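Local coordinates for protein transcription elongation factor SPT6 (Candida glabrata, PDB 3PJP) that probably acts as a histone chaperone in transcription elongation, its tandem SH2 domain binding the phosphorylated C-terminal repeat domain of RNA polymerase II, at residues L173-Y178 against K189-S194. Residues are numbered along the deposited sequence; the frame is centred on the assembly and turned at random.
Sequences LVNYNY and KTLLKS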
loop_
_atom_site.group_PDB
_atom_site.type_symbol
_atom_site.label_atom_id
_atom_site.label_comp_id
_atom_site.label_asym_id
_atom_site.label_seq_id
_atom_site.Cartn_x
_atom_site.Cartn_y
_atom_site.Cartn_z
ATOM N N LEU A 173 7.580 -7.720 -0.110
ATOM C CA LEU A 173 8.084 -8.331 1.115
ATOM C C LEU A 173 9.548 -8.717 0.921
ATOM O O LEU A 173 9.859 -9.665 0.172
ATOM C CB LEU A 173 7.247 -9.558 1.495
ATOM C CG LEU A 173 7.757 -10.344 2.708
ATOM C CD1 LEU A 173 7.764 -9.449 3.942
ATOM C CD2 LEU A 173 6.920 -11.597 2.950
ATOM N N VAL A 174 10.430 -7.969 1.590
ATOM C CA VAL A 174 11.874 -8.235 1.631
ATOM C C VAL A 174 12.585 -8.141 0.275
ATOM O O VAL A 174 13.480 -7.310 0.093
ATOM C CB VAL A 174 12.184 -9.591 2.294
ATOM C CG1 VAL A 174 13.693 -9.848 2.314
ATOM C CG2 VAL A 174 11.621 -9.613 3.713
ATOM N N ASN A 175 12.172 -8.974 -0.670
ATOM C CA ASN A 175 12.877 -9.067 -1.941
ATOM C C ASN A 175 12.039 -8.776 -3.167
ATOM O O ASN A 175 12.455 -8.010 -4.036
ATOM C CB ASN A 175 13.607 -10.423 -2.081
ATOM C CG ASN A 175 12.676 -11.649 -1.950
ATOM O OD1 ASN A 175 13.112 -12.779 -2.198
ATOM N ND2 ASN A 175 11.421 -11.441 -1.562
ATOM N N TYR A 176 10.856 -9.378 -3.230
ATOM C CA TYR A 176 10.037 -9.307 -4.424
ATOM C C TYR A 176 8.736 -8.567 -4.186
ATOM O O TYR A 176 8.251 -8.474 -3.060
ATOM C CB TYR A 176 9.679 -10.708 -4.920
ATOM C CG TYR A 176 10.850 -11.627 -5.199
ATOM C CD1 TYR A 176 12.089 -11.130 -5.602
ATOM C CD2 TYR A 176 10.700 -12.990 -5.081
ATOM C CE1 TYR A 176 13.153 -11.997 -5.866
ATOM C CE2 TYR A 176 11.751 -13.855 -5.334
ATOM C CZ TYR A 176 12.970 -13.348 -5.729
ATOM O OH TYR A 176 14.012 -14.210 -5.976
ATOM N N ASN A 177 8.172 -8.078 -5.281
ATOM C CA ASN A 177 6.842 -7.516 -5.314
ATOM C C ASN A 177 5.910 -8.644 -5.721
ATOM O O ASN A 177 5.714 -8.890 -6.914
ATOM C CB ASN A 177 6.818 -6.402 -6.357
ATOM C CG ASN A 177 5.734 -5.410 -6.104
ATOM O OD1 ASN A 177 4.567 -5.773 -5.997
ATOM N ND2 ASN A 177 6.111 -4.145 -5.963
ATOM N N TYR A 178 5.371 -9.371 -4.749
ATOM C CA TYR A 178 4.535 -10.536 -5.033
ATOM C C TYR A 178 3.194 -10.113 -5.628
ATOM O O TYR A 178 2.461 -9.328 -5.035
ATOM C CB TYR A 178 4.364 -11.388 -3.749
ATOM C CG TYR A 178 5.686 -11.938 -3.249
ATOM C CD1 TYR A 178 6.203 -13.127 -3.753
ATOM C CD2 TYR A 178 6.440 -11.246 -2.301
ATOM C CE1 TYR A 178 7.418 -13.624 -3.319
ATOM C CE2 TYR A 178 7.675 -11.740 -1.858
ATOM C CZ TYR A 178 8.154 -12.931 -2.379
ATOM O OH TYR A 178 9.364 -13.458 -1.966
ATOM N N LYS A 189 6.563 -18.041 3.253
ATOM C CA LYS A 189 6.940 -19.368 3.739
ATOM C C LYS A 189 8.343 -19.762 3.282
ATOM O O LYS A 189 9.083 -20.413 4.020
ATOM C CB LYS A 189 5.897 -20.418 3.350
ATOM C CG LYS A 189 4.547 -20.198 4.029
ATOM C CD LYS A 189 3.494 -21.179 3.552
ATOM C CE LYS A 189 2.143 -20.868 4.181
ATOM N NZ LYS A 189 1.070 -21.778 3.699
ATOM N N THR A 190 8.722 -19.332 2.085
ATOM C CA THR A 190 10.053 -19.620 1.545
ATOM C C THR A 190 11.125 -18.854 2.340
ATOM O O THR A 190 12.200 -19.386 2.651
ATOM C CB THR A 190 10.100 -19.295 0.033
ATOM O OG1 THR A 190 9.270 -20.225 -0.672
ATOM C CG2 THR A 190 11.509 -19.369 -0.514
ATOM N N LEU A 191 10.804 -17.613 2.693
ATOM C CA LEU A 191 11.708 -16.760 3.450
ATOM C C LEU A 191 11.880 -17.228 4.892
ATOM O O LEU A 191 12.780 -16.758 5.592
ATOM C CB LEU A 191 11.210 -15.306 3.418
ATOM C CG LEU A 191 11.369 -14.639 2.055
ATOM C CD1 LEU A 191 10.576 -13.341 1.990
ATOM C CD2 LEU A 191 12.846 -14.401 1.733
ATOM N N LEU A 192 11.020 -18.135 5.358
ATOM C CA LEU A 192 11.209 -18.705 6.699
ATOM C C LEU A 192 12.262 -19.814 6.711
ATOM O O LEU A 192 12.748 -20.189 7.760
ATOM C CB LEU A 192 9.901 -19.253 7.266
ATOM C CG LEU A 192 8.813 -18.213 7.527
ATOM C CD1 LEU A 192 7.569 -18.886 8.068
ATOM C CD2 LEU A 192 9.314 -17.140 8.481
ATOM N N LYS A 193 12.596 -20.332 5.539
ATOM C CA LYS A 193 13.564 -21.415 5.430
ATOM C C LYS A 193 14.958 -20.832 5.286
ATOM O O LYS A 193 15.122 -19.721 4.796
ATOM C CB LYS A 193 13.252 -22.255 4.198
ATOM C CG LYS A 193 11.932 -23.008 4.229
ATOM C CD LYS A 193 11.758 -23.763 2.911
ATOM C CE LYS A 193 10.614 -24.748 2.961
ATOM N NZ LYS A 193 10.728 -25.759 1.865
ATOM N N SER A 194 15.971 -21.582 5.712
ATOM C CA SER A 194 17.341 -21.173 5.427
ATOM C C SER A 194 17.533 -21.121 3.915
ATOM O O SER A 194 16.909 -21.886 3.174
ATOM C CB SER A 194 18.351 -22.141 6.053
ATOM O OG SER A 194 18.188 -23.453 5.542
#
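Val174 and Leu191 have the nearest CA atoms across the two segments, 8.7 Å apart, where a hairpin turn meets the last part of helix 181-191 with no hydrogen bond across. The turn joins strands 171-173 and 176-178. Asn175 N reaches back to Leu173 O at 2.6 Å, a classic gamma turn centred on Val174, whose phi is positive at 63°. Leu173 N also donates to Tyr176 O, closing the hairpin.

One methyl group, Leu191 CD1, makes every contact from the helix side. Leu191 CD1 lies 4.1 Å from Val174 CB and 4.2 Å from Leu173 CD2, the two leucines running alongside each other and pointing opposite ways. Its other two partners in the hairpin are polar: Asn175 ND2 and Tyr178 OH each lie 4.1 Å from Leu191 CD1, touched without hydrogen bonding.

That polar surface is fixed by the hairpin itself. A chi1 of 57° sets Asn175 CG in the cleft between its own backbone N and carbonyl carbon, turning the amide back over the turn. Asn175 ND2 donates to Leu173 O at 2.9 Å, a bent bond tilted from the amide plane. Together with Asn175 N, the side-chain nitrogen gives Leu173 O two donors from one residue. Asn175 ND2 also donates to Tyr178 OH, at 2.9 Å and close to the amide plane, with a fairly straight N-H...O angle of 157°. These bonds hold the amide and the phenol oxygen beside the methyl.

Leu173 continues inward onto Leu184 and Phe188, while Leu191 also packs on Trp162. The arrangement belongs to the second SH2 fold of the tandem, where the C-terminal helix packs beside the hairpin that ends the sheet.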